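Local coordinates for periplasmic beta-glucosidase (Pseudomonas aeruginosa, PDB 6R5T), which probably hydrolyses terminal, non-reducing beta-D-glucosyl residues with release of beta-D-glucose, as a periplasmic member of glycoside hydrolase family 3, at residues 77-82 with 396-401; 85-90 with 541-546; 111-116 with 349-354. The protein carries 1 engineered substitution. All coordinates share one frame; numbering follows the deposited sequence.

Overall arrangement
Three contacts illustrate how a chain folds its two family 3 hydrolase domains against each other by returning repeatedly to one early region. From the N terminus, 77-82 ends strand 75-78 of the TIM barrel and meets 396-401, closing a loop of more than 300 residues at the sugar pocket. A few residues on, 85-90 pairs with 541-546, which runs into the start of helix 545-553, closing a longer loop that crosses the first. Contact 3, between barrel helix 100-116 and the start of helix 352-362, nests inside both. Contacts 1 and 2 join directly through His82 and Phe88, while contacts 2 and 3 are tied by the Glu544-Arg352 salt bridge.

Contact 1. Residues 77-82 with 396-401; sequences AYDVAH and GSWSAA. With BGC (beta-D-glucopyranose), chain C; GAL (beta-D-galactopyranose), chain B.
Asp79 and Trp398 meet beside the bound glucose, one residue from each domain. The carboxylate of Asp79 grips the sugar with both oxygens: glucose O2 donates to Asp79 OD1 at 2.5 Å, and O3 donates to Asp79 OD2 at 2.7 Å. Against this polar clasp lies the six-membered part of the Trp398 indole, whose CZ3 is 3.6 Å from Asp79 OD2, with the carboxylate and ring planes 60° apart. The far corner of the indole reaches the galactose as well, Trp398 CH2 lying 3.3 Å from galactose O4. Lys176, His177, Arg137 and Glu486 complete the polar surroundings of the glucose.

Behind this first shell, water is the mortar. One molecule donates to Asp79 O and accepts from Ala400 N; a second accepts from His82 N and donates to Trp398 O at 2.7 Å. Tyr78, with its ring swung anti to the backbone N (chi1 -165°), lays CE2 against Ala400 CB at 3.7 Å, and Ala81 CB packs on Trp398 CB. The loop that presents the indole is held by His82, whose NE2 donates to Ser397 O at 2.7 Å and 162°, the oxygen lying close to the imidazole plane.

The other ring nitrogen, His82 ND1, is hydrogen-bonded to Phe88 O. With a backbone carbonyl at each nitrogen, the ring is fixed in rotation, and the arrangement is consistent with a doubly protonated imidazole. Such chemistry implies a sugar pocket built jointly by two domains, in which the barrel supplies the carboxylate and a histidine a few residues on probably helps to position the adjoining tryptophan.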
loop_
_atom_site.group_PDB
_atom_site.type_symbol
_atom_site.label_atom_id
_atom_site.label_comp_id
_atom_site.label_asym_id
_atom_site.label_seq_id
_atom_site.Cartn_x
_atom_site.Cartn_y
_atom_site.Cartn_z
ATOM N N ALA A 77 -1.001 -35.659 -3.207
ATOM C CA ALA A 77 -1.438 -34.307 -3.593
ATOM C C ALA A 77 -0.502 -33.702 -4.624
ATOM O O ALA A 77 0.671 -34.078 -4.732
ATOM C CB ALA A 77 -1.571 -33.456 -2.347
ATOM N N TYR A 78 -1.038 -32.682 -5.295
ATOM C CA TYR A 78 -0.272 -31.864 -6.261
ATOM C C TYR A 78 -0.931 -30.502 -6.423
ATOM O O TYR A 78 -2.033 -30.286 -5.988
ATOM C CB TYR A 78 -0.196 -32.619 -7.564
ATOM C CG TYR A 78 0.805 -32.164 -8.595
ATOM C CD1 TYR A 78 2.099 -31.813 -8.257
ATOM C CD2 TYR A 78 0.439 -32.139 -9.926
ATOM C CE1 TYR A 78 3.025 -31.437 -9.216
ATOM C CE2 TYR A 78 1.364 -31.789 -10.905
ATOM C CZ TYR A 78 2.654 -31.447 -10.537
ATOM O OH TYR A 78 3.586 -31.128 -11.486
ATOM N N ASP A 79 -0.190 -29.595 -7.026
ATOM C CA ASP A 79 -0.581 -28.187 -7.327
ATOM C C ASP A 79 -1.227 -28.200 -8.721
ATOM O O ASP A 79 -0.623 -27.780 -9.684
ATOM C CB ASP A 79 0.646 -27.295 -7.199
ATOM C CG ASP A 79 1.034 -27.001 -5.757
ATOM O OD1 ASP A 79 0.162 -26.447 -5.030
ATOM O OD2 ASP A 79 2.197 -27.271 -5.358
ATOM N N VAL A 80 -2.444 -28.695 -8.791
ATOM C CA VAL A 80 -3.270 -28.690 -10.004
ATOM C C VAL A 80 -4.086 -27.404 -9.937
ATOM O O VAL A 80 -5.126 -27.367 -9.341
ATOM C CB VAL A 80 -4.105 -29.964 -10.127
ATOM C CG1 VAL A 80 -4.908 -29.924 -11.368
ATOM C CG2 VAL A 80 -3.235 -31.200 -10.142
ATOM N N ALA A 81 -3.479 -26.332 -10.408
ATOM C CA ALA A 81 -3.995 -24.955 -10.224
ATOM C C ALA A 81 -4.938 -24.564 -11.366
ATOM O O ALA A 81 -5.981 -23.984 -11.093
ATOM C CB ALA A 81 -2.806 -24.035 -10.147
ATOM N N HIS A 82 -4.542 -24.819 -12.619
ATOM C CA HIS A 82 -5.329 -24.458 -13.816
ATOM C C HIS A 82 -5.085 -25.522 -14.881
ATOM O O HIS A 82 -4.878 -25.169 -16.041
ATOM C CB HIS A 82 -5.005 -23.035 -14.301
ATOM C CG HIS A 82 -3.588 -22.772 -14.647
ATOM N ND1 HIS A 82 -3.141 -22.745 -15.937
ATOM C CD2 HIS A 82 -2.517 -22.530 -13.874
ATOM C CE1 HIS A 82 -1.839 -22.487 -15.947
ATOM N NE2 HIS A 82 -1.420 -22.385 -14.688
ATOM N N GLY A 396 1.910 -20.789 -18.742
ATOM C CA GLY A 396 1.820 -19.985 -17.527
ATOM C C GLY A 396 2.628 -20.524 -16.372
ATOM O O GLY A 396 3.343 -21.551 -16.517
ATOM N N SER A 397 2.561 -19.812 -15.260
ATOM C CA SER A 397 3.080 -20.307 -13.978
ATOM C C SER A 397 2.130 -21.378 -13.412
ATOM O O SER A 397 0.967 -21.454 -13.856
ATOM C CB SER A 397 3.296 -19.181 -13.019
ATOM O OG SER A 397 2.038 -18.642 -12.681
ATOM N N TRP A 398 2.639 -22.178 -12.484
ATOM C CA TRP A 398 1.914 -23.276 -11.786
ATOM C C TRP A 398 1.233 -24.136 -12.852
ATOM O O TRP A 398 0.011 -24.366 -12.807
ATOM C CB TRP A 398 0.951 -22.760 -10.709
ATOM C CG TRP A 398 1.663 -22.115 -9.529
ATOM C CD1 TRP A 398 1.679 -20.785 -9.220
ATOM C CD2 TRP A 398 2.431 -22.760 -8.485
ATOM N NE1 TRP A 398 2.481 -20.557 -8.112
ATOM C CE2 TRP A 398 2.916 -21.752 -7.621
ATOM C CE3 TRP A 398 2.759 -24.092 -8.188
ATOM C CZ2 TRP A 398 3.702 -22.036 -6.503
ATOM C CZ3 TRP A 398 3.554 -24.368 -7.097
ATOM C CH2 TRP A 398 4.036 -23.355 -6.268
ATOM N N SER A 399 2.060 -24.609 -13.762
ATOM C CA SER A 399 1.578 -25.387 -14.930
ATOM C C SER A 399 1.603 -26.885 -14.633
ATOM O O SER A 399 1.339 -27.655 -15.562
ATOM C CB SER A 399 2.380 -25.044 -16.146
ATOM O OG SER A 399 3.740 -25.354 -15.970
ATOM N N ALA A 400 1.802 -27.295 -13.378
ATOM C CA ALA A 400 1.560 -28.695 -12.960
ATOM C C ALA A 400 2.346 -29.647 -13.887
ATOM O O ALA A 400 3.531 -29.422 -14.071
ATOM C CB ALA A 400 0.056 -28.959 -12.944
ATOM N N ALA A 401 1.691 -30.659 -14.432
ATOM C CA ALA A 401 2.352 -31.674 -15.287
ATOM C C ALA A 401 2.262 -31.297 -16.762
ATOM O O ALA A 401 2.544 -32.155 -17.625
ATOM C CB ALA A 401 1.761 -33.019 -15.030
HETATM C C2 BGC C . 1.554 -24.565 -2.997
HETATM C C3 BGC C . 2.689 -25.291 -2.247
HETATM C C4 BGC C . 3.972 -24.456 -2.511
HETATM C C5 BGC C . 3.716 -23.058 -1.922
HETATM C C6 BGC C . 4.864 -22.101 -2.155
HETATM C C1 BGC C . 1.454 -23.124 -2.484
HETATM O O1 BGC C . 0.492 -22.532 -3.301
HETATM O O2 BGC C . 0.276 -25.173 -2.854
HETATM O O3 BGC C . 2.856 -26.605 -2.817
HETATM O O4 BGC C . 5.056 -25.094 -1.817
HETATM O O5 BGC C . 2.697 -22.449 -2.658
HETATM O O6 BGC C . 4.572 -20.836 -1.552
HETATM C C1 GAL B . 6.161 -25.513 -2.626
HETATM C C2 GAL B . 5.767 -26.591 -3.656
HETATM C C3 GAL B . 7.037 -27.017 -4.400
HETATM C C4 GAL B . 7.655 -25.762 -5.061
HETATM C C5 GAL B . 7.895 -24.701 -3.969
HETATM C C6 GAL B . 8.376 -23.382 -4.562
HETATM O O2 GAL B . 5.178 -27.690 -2.980
HETATM O O3 GAL B . 6.650 -27.965 -5.416
HETATM O O4 GAL B . 6.660 -25.311 -6.010
HETATM O O5 GAL B . 6.654 -24.350 -3.261
HETATM O O6 GAL B . 8.515 -22.408 -3.498
HETATM O O HOH W 1 1.662 -26.402 -10.581
HETATM O O HOH W 2 -2.151 -26.007 -13.074
#

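Contact 2. Residues 85-90 with 541-546; sequences RTIFPI and SGTEGG
Ile87 O is gripped by several groups, all coming from the side of 541-546. Thr543 N donates to it at 2.8 Å, the CA of Gly542 adds a C-H...O contact at 3.3 Å, and a water stands 3.2 Å from the same oxygen. That water also accepts from Glu544 N and lies 2.7 Å from Ser541 O, so it sits between the two segments.

The pairing is reciprocal. Ile87 N donates to Thr543 OG1 at 2.9 Å and 156°, so one threonine answers both the amide and the carbonyl of one isoleucine. Its first torsion (chi1 -65°) makes this possible: OG1 stands beside the threonine's own backbone N, and donor and acceptor face the same residue, while CG2 swings toward Arg352. The two side chains cross at about a right angle, with Ile87 CB resting on the hydroxyl. Gly542, with positive phi (95°), turns its bare CA to the barrel loop, which brings the backbones very near each other. Farther along, the Pro89 ring lies on the neighbouring peptide, its CG 3.6 Å from Ser541 O.

A type I turn from Gly542 to Gly545, closed by Gly545 N donating to Gly542 O, then leads through the N-cap residue Glu544 into helix 545-553. The contact thus lies where the loop after barrel strand 75-78 meets the start of a C-terminal domain helix. Helix 352-362 flanks it, with Val358 against Phe88 and Ala359 against Pro89, and Phe88 also touches Ser106, Ile109 and Ser110 of helix 100-116.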
loop_
_atom_site.group_PDB
_atom_site.type_symbol
_atom_site.label_atom_id
_atom_site.label_comp_id
_atom_site.label_asym_id
_atom_site.label_seq_id
_atom_site.Cartn_x
_atom_site.Cartn_y
_atom_site.Cartn_z
ATOM N N ARG A 85 -2.412 -32.018 -16.976
ATOM C CA ARG A 85 -1.588 -32.223 -18.194
ATOM C C ARG A 85 -2.098 -31.332 -19.320
ATOM O O ARG A 85 -1.246 -30.734 -19.983
ATOM C CB ARG A 85 -1.589 -33.704 -18.612
ATOM C CG ARG A 85 -0.687 -34.578 -17.768
ATOM C CD ARG A 85 -0.737 -36.085 -18.102
ATOM N NE ARG A 85 -1.921 -36.692 -17.523
ATOM C CZ ARG A 85 -3.080 -36.889 -18.114
ATOM N NH1 ARG A 85 -3.253 -36.592 -19.395
ATOM N NH2 ARG A 85 -4.117 -37.341 -17.427
ATOM N N THR A 86 -3.409 -31.222 -19.484
ATOM C CA THR A 86 -3.995 -30.231 -20.402
ATOM C C THR A 86 -4.103 -28.929 -19.596
ATOM O O THR A 86 -4.885 -28.872 -18.647
ATOM C CB THR A 86 -5.349 -30.627 -20.955
ATOM O OG1 THR A 86 -5.274 -31.926 -21.535
ATOM C CG2 THR A 86 -5.810 -29.632 -21.965
ATOM N N ILE A 87 -3.287 -27.953 -19.956
ATOM C CA ILE A 87 -3.247 -26.693 -19.171
ATOM C C ILE A 87 -4.240 -25.697 -19.756
ATOM O O ILE A 87 -4.205 -25.357 -20.931
ATOM C CB ILE A 87 -1.815 -26.175 -19.098
ATOM C CG1 ILE A 87 -0.847 -27.259 -18.600
ATOM C CG2 ILE A 87 -1.789 -24.928 -18.235
ATOM C CD1 ILE A 87 -1.323 -28.018 -17.351
ATOM N N PHE A 88 -5.117 -25.212 -18.898
ATOM C CA PHE A 88 -6.067 -24.155 -19.188
ATOM C C PHE A 88 -5.372 -22.825 -18.963
ATOM O O PHE A 88 -4.272 -22.735 -18.450
ATOM C CB PHE A 88 -7.306 -24.339 -18.313
ATOM C CG PHE A 88 -8.067 -25.604 -18.633
ATOM C CD1 PHE A 88 -9.021 -25.632 -19.635
ATOM C CD2 PHE A 88 -7.792 -26.775 -17.957
ATOM C CE1 PHE A 88 -9.661 -26.817 -19.981
ATOM C CE2 PHE A 88 -8.429 -27.964 -18.291
ATOM C CZ PHE A 88 -9.368 -27.979 -19.305
ATOM N N PRO A 89 -6.041 -21.723 -19.319
ATOM C CA PRO A 89 -5.499 -20.420 -18.916
ATOM C C PRO A 89 -5.259 -20.365 -17.414
ATOM O O PRO A 89 -5.937 -21.031 -16.647
ATOM C CB PRO A 89 -6.610 -19.423 -19.279
ATOM C CG PRO A 89 -7.328 -20.120 -20.431
ATOM C CD PRO A 89 -7.266 -21.591 -20.079
ATOM N N ILE A 90 -4.336 -19.492 -17.037
ATOM C CA ILE A 90 -4.189 -19.098 -15.628
ATOM C C ILE A 90 -5.505 -18.656 -15.075
ATOM O O ILE A 90 -6.393 -18.171 -15.794
ATOM C CB ILE A 90 -3.047 -18.079 -15.452
ATOM C CG1 ILE A 90 -3.258 -16.829 -16.323
ATOM C CG2 ILE A 90 -1.718 -18.702 -15.732
ATOM C CD1 ILE A 90 -2.501 -15.619 -15.855
ATOM N N SER A 541 -2.531 -18.426 -21.853
ATOM C CA SER A 541 -3.807 -19.081 -22.276
ATOM C C SER A 541 -3.731 -20.621 -22.322
ATOM O O SER A 541 -4.748 -21.242 -22.648
ATOM C CB SER A 541 -4.281 -18.500 -23.570
ATOM O OG SER A 541 -5.041 -17.318 -23.307
ATOM N N GLY A 542 -2.584 -21.216 -21.987
ATOM C CA GLY A 542 -2.527 -22.682 -21.774
ATOM C C GLY A 542 -2.094 -23.471 -22.983
ATOM O O GLY A 542 -1.627 -22.936 -23.994
ATOM N N THR A 543 -2.282 -24.786 -22.884
ATOM C CA THR A 543 -1.802 -25.761 -23.895
ATOM C C THR A 543 -2.373 -25.444 -25.285
ATOM O O THR A 543 -1.635 -25.622 -26.248
ATOM C CB THR A 543 -2.255 -27.150 -23.455
ATOM O OG1 THR A 543 -1.588 -27.476 -22.234
ATOM C CG2 THR A 543 -1.944 -28.212 -24.486
ATOM N N GLU A 544 -3.616 -24.983 -25.374
ATOM C CA GLU A 544 -4.243 -24.634 -26.664
ATOM C C GLU A 544 -4.250 -23.130 -26.861
ATOM O O GLU A 544 -4.969 -22.651 -27.755
ATOM C CB GLU A 544 -5.637 -25.241 -26.692
ATOM C CG GLU A 544 -5.604 -26.726 -26.999
ATOM C CD GLU A 544 -5.172 -27.052 -28.422
ATOM O OE1 GLU A 544 -5.701 -26.386 -29.329
ATOM O OE2 GLU A 544 -4.272 -27.928 -28.632
ATOM N N GLY A 545 -3.427 -22.388 -26.106
ATOM C CA GLY A 545 -3.522 -20.933 -26.152
ATOM C C GLY A 545 -3.407 -20.379 -27.561
ATOM O O GLY A 545 -4.185 -19.529 -27.960
ATOM N N GLY A 546 -2.418 -20.812 -28.315
ATOM C CA GLY A 546 -2.171 -20.222 -29.639
ATOM C C GLY A 546 -3.336 -20.488 -30.570
ATOM O O GLY A 546 -3.632 -19.626 -31.398
HETATM O O HOH W 3 -5.460 -23.765 -23.410
#

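Contact 3. Residues 111-116 with 349-354; sequences ALEASA and RLHRQA
Glu113 and His351 make the hydrogen bond that spans this contact: His351 ND1 donates to Glu113 OE2 at 2.7 Å, nearly straight at 169°. The oxygen lies close to the imidazole plane and is met on the anti side of the carboxylate, whose own plane is turned 45° from the ring. Beyond CG the glutamate chain is extended, which carries its head off the helix and alongside the histidine. The head has further partners in the loop of contact 2. Thr86 OG1 is hydrogen-bonded to OE2 and also takes the amide of His351, and Arg85 N is bonded to OE1. Both carboxylate oxygens of this buried residue are therefore engaged, and the nearby start of helix 352-362, for which His351 is the N-cap residue, would probably favour its negative charge. Within the helix, the Ser115 side chain folds back onto the preceding turn: its OG donates to Ala111 O at 2.7 Å, and Ser115 N reaches the same oxygen from the opposite face of the carbonyl.

Helix 100-116 belongs to the TIM barrel, in which it joins strand 75-78 to strand 121-122. Residues 349-354 lead into helix 352-362, which is followed by strand 364-368 of the C-terminal domain's mixed sheet, so the His-carboxylate bond holds a barrel helix to the segment that enters the second domain.

Apolar contact is slighter. Leu112, its CG anti to the backbone N (chi1 -177°), sends CD2 to within 3.7 Å of His351 CE1, the two side chains meeting at about a right angle.

Charge enters through Arg349. A bend at its chi3 turns the edge of the guanidinium toward Ala116, where NH1 forms a salt bridge with Asp117 and NH2 lies 3.6 Å from Ala116 CB.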
loop_
_atom_site.group_PDB
_atom_site.type_symbol
_atom_site.label_atom_id
_atom_site.label_comp_id
_atom_site.label_asym_id
_atom_site.label_seq_id
_atom_site.Cartn_x
_atom_site.Cartn_y
_atom_site.Cartn_z
ATOM N N ALA A 111 -9.430 -32.314 -12.601
ATOM C CA ALA A 111 -9.651 -33.378 -11.590
ATOM C C ALA A 111 -9.657 -34.740 -12.289
ATOM O O ALA A 111 -9.037 -35.681 -11.773
ATOM C CB ALA A 111 -10.943 -33.149 -10.880
ATOM N N LEU A 112 -10.328 -34.822 -13.412
ATOM C CA LEU A 112 -10.386 -36.071 -14.242
ATOM C C LEU A 112 -8.959 -36.483 -14.573
ATOM O O LEU A 112 -8.553 -37.652 -14.351
ATOM C CB LEU A 112 -11.181 -35.773 -15.524
ATOM C CG LEU A 112 -11.403 -36.947 -16.474
ATOM C CD1 LEU A 112 -12.580 -36.647 -17.415
ATOM C CD2 LEU A 112 -10.145 -37.226 -17.273
ATOM N N GLU A 113 -8.141 -35.562 -15.096
ATOM C CA GLU A 113 -6.768 -35.896 -15.501
ATOM C C GLU A 113 -5.859 -36.208 -14.299
ATOM O O GLU A 113 -5.014 -37.096 -14.382
ATOM C CB GLU A 113 -6.136 -34.791 -16.337
ATOM C CG GLU A 113 -6.777 -34.607 -17.704
ATOM C CD GLU A 113 -6.022 -33.629 -18.544
ATOM O OE1 GLU A 113 -5.116 -32.891 -17.977
ATOM O OE2 GLU A 113 -6.289 -33.581 -19.767
ATOM N N ALA A 114 -6.008 -35.499 -13.176
ATOM C CA ALA A 114 -5.120 -35.707 -12.025
ATOM C C ALA A 114 -5.448 -37.065 -11.361
ATOM O O ALA A 114 -4.512 -37.833 -11.085
ATOM C CB ALA A 114 -5.255 -34.534 -11.071
ATOM N N SER A 115 -6.734 -37.332 -11.182
ATOM C CA SER A 115 -7.216 -38.613 -10.581
ATOM C C SER A 115 -6.874 -39.753 -11.557
ATOM O O SER A 115 -6.496 -40.860 -11.078
ATOM C CB SER A 115 -8.680 -38.530 -10.235
ATOM O OG SER A 115 -9.502 -38.339 -11.407
ATOM N N ALA A 116 -6.869 -39.491 -12.865
ATOM C CA ALA A 116 -6.486 -40.519 -13.876
ATOM C C ALA A 116 -5.033 -40.918 -13.692
ATOM O O ALA A 116 -4.661 -42.058 -14.071
ATOM C CB ALA A 116 -6.717 -40.028 -15.301
ATOM N N ARG A 349 -4.726 -38.861 -24.044
ATOM C CA ARG A 349 -5.137 -38.626 -22.635
ATOM C C ARG A 349 -5.332 -37.113 -22.402
ATOM O O ARG A 349 -5.735 -36.717 -21.280
ATOM C CB ARG A 349 -4.056 -39.170 -21.688
ATOM C CG ARG A 349 -3.844 -40.672 -21.838
ATOM C CD ARG A 349 -2.927 -41.212 -20.786
ATOM N NE ARG A 349 -3.617 -41.364 -19.518
ATOM C CZ ARG A 349 -3.229 -40.876 -18.326
ATOM N NH1 ARG A 349 -2.173 -40.105 -18.195
ATOM N NH2 ARG A 349 -3.928 -41.163 -17.242
ATOM N N LEU A 350 -5.034 -36.282 -23.403
ATOM C CA LEU A 350 -5.296 -34.816 -23.283
ATOM C C LEU A 350 -6.745 -34.483 -23.601
ATOM O O LEU A 350 -7.566 -35.352 -24.065
ATOM C CB LEU A 350 -4.358 -34.050 -24.189
ATOM C CG LEU A 350 -2.871 -34.150 -23.888
ATOM C CD1 LEU A 350 -2.097 -33.408 -24.940
ATOM C CD2 LEU A 350 -2.509 -33.593 -22.513
ATOM N N HIS A 351 -7.110 -33.246 -23.294
ATOM C CA HIS A 351 -8.456 -32.699 -23.500
ATOM C C HIS A 351 -8.307 -31.384 -24.254
ATOM O O HIS A 351 -8.704 -30.321 -23.700
ATOM C CB HIS A 351 -9.232 -32.580 -22.193
ATOM C CG HIS A 351 -9.515 -33.895 -21.560
ATOM N ND1 HIS A 351 -8.585 -34.557 -20.783
ATOM C CD2 HIS A 351 -10.591 -34.708 -21.675
ATOM C CE1 HIS A 351 -9.079 -35.746 -20.442
ATOM N NE2 HIS A 351 -10.309 -35.869 -20.990
ATOM N N ARG A 352 -7.785 -31.457 -25.482
ATOM C CA ARG A 352 -7.467 -30.212 -26.226
ATOM C C ARG A 352 -8.737 -29.462 -26.589
ATOM O O ARG A 352 -8.677 -28.236 -26.596
ATOM C CB ARG A 352 -6.615 -30.468 -27.459
ATOM C CG ARG A 352 -5.216 -30.966 -27.152
ATOM C CD ARG A 352 -4.447 -31.142 -28.415
ATOM N NE ARG A 352 -3.096 -31.616 -28.220
ATOM C CZ ARG A 352 -2.058 -30.865 -27.903
ATOM N NH1 ARG A 352 -2.226 -29.569 -27.730
ATOM N NH2 ARG A 352 -0.855 -31.372 -27.736
ATOM N N GLN A 353 -9.837 -30.132 -26.943
ATOM C CA GLN A 353 -11.041 -29.377 -27.315
ATOM C C GLN A 353 -11.487 -28.539 -26.105
ATOM O O GLN A 353 -11.823 -27.370 -26.303
ATOM C CB GLN A 353 -12.193 -30.279 -27.753
ATOM C CG GLN A 353 -13.413 -29.446 -28.118
ATOM C CD GLN A 353 -14.666 -30.210 -28.483
ATOM O OE1 GLN A 353 -15.663 -29.622 -28.921
ATOM N NE2 GLN A 353 -14.639 -31.515 -28.268
ATOM N N ALA A 354 -11.486 -29.084 -24.898
ATOM C CA ALA A 354 -11.921 -28.312 -23.709
ATOM C C ALA A 354 -10.944 -27.149 -23.503
ATOM O O ALA A 354 -11.415 -26.016 -23.236
ATOM C CB ALA A 354 -12.001 -29.158 -22.461
#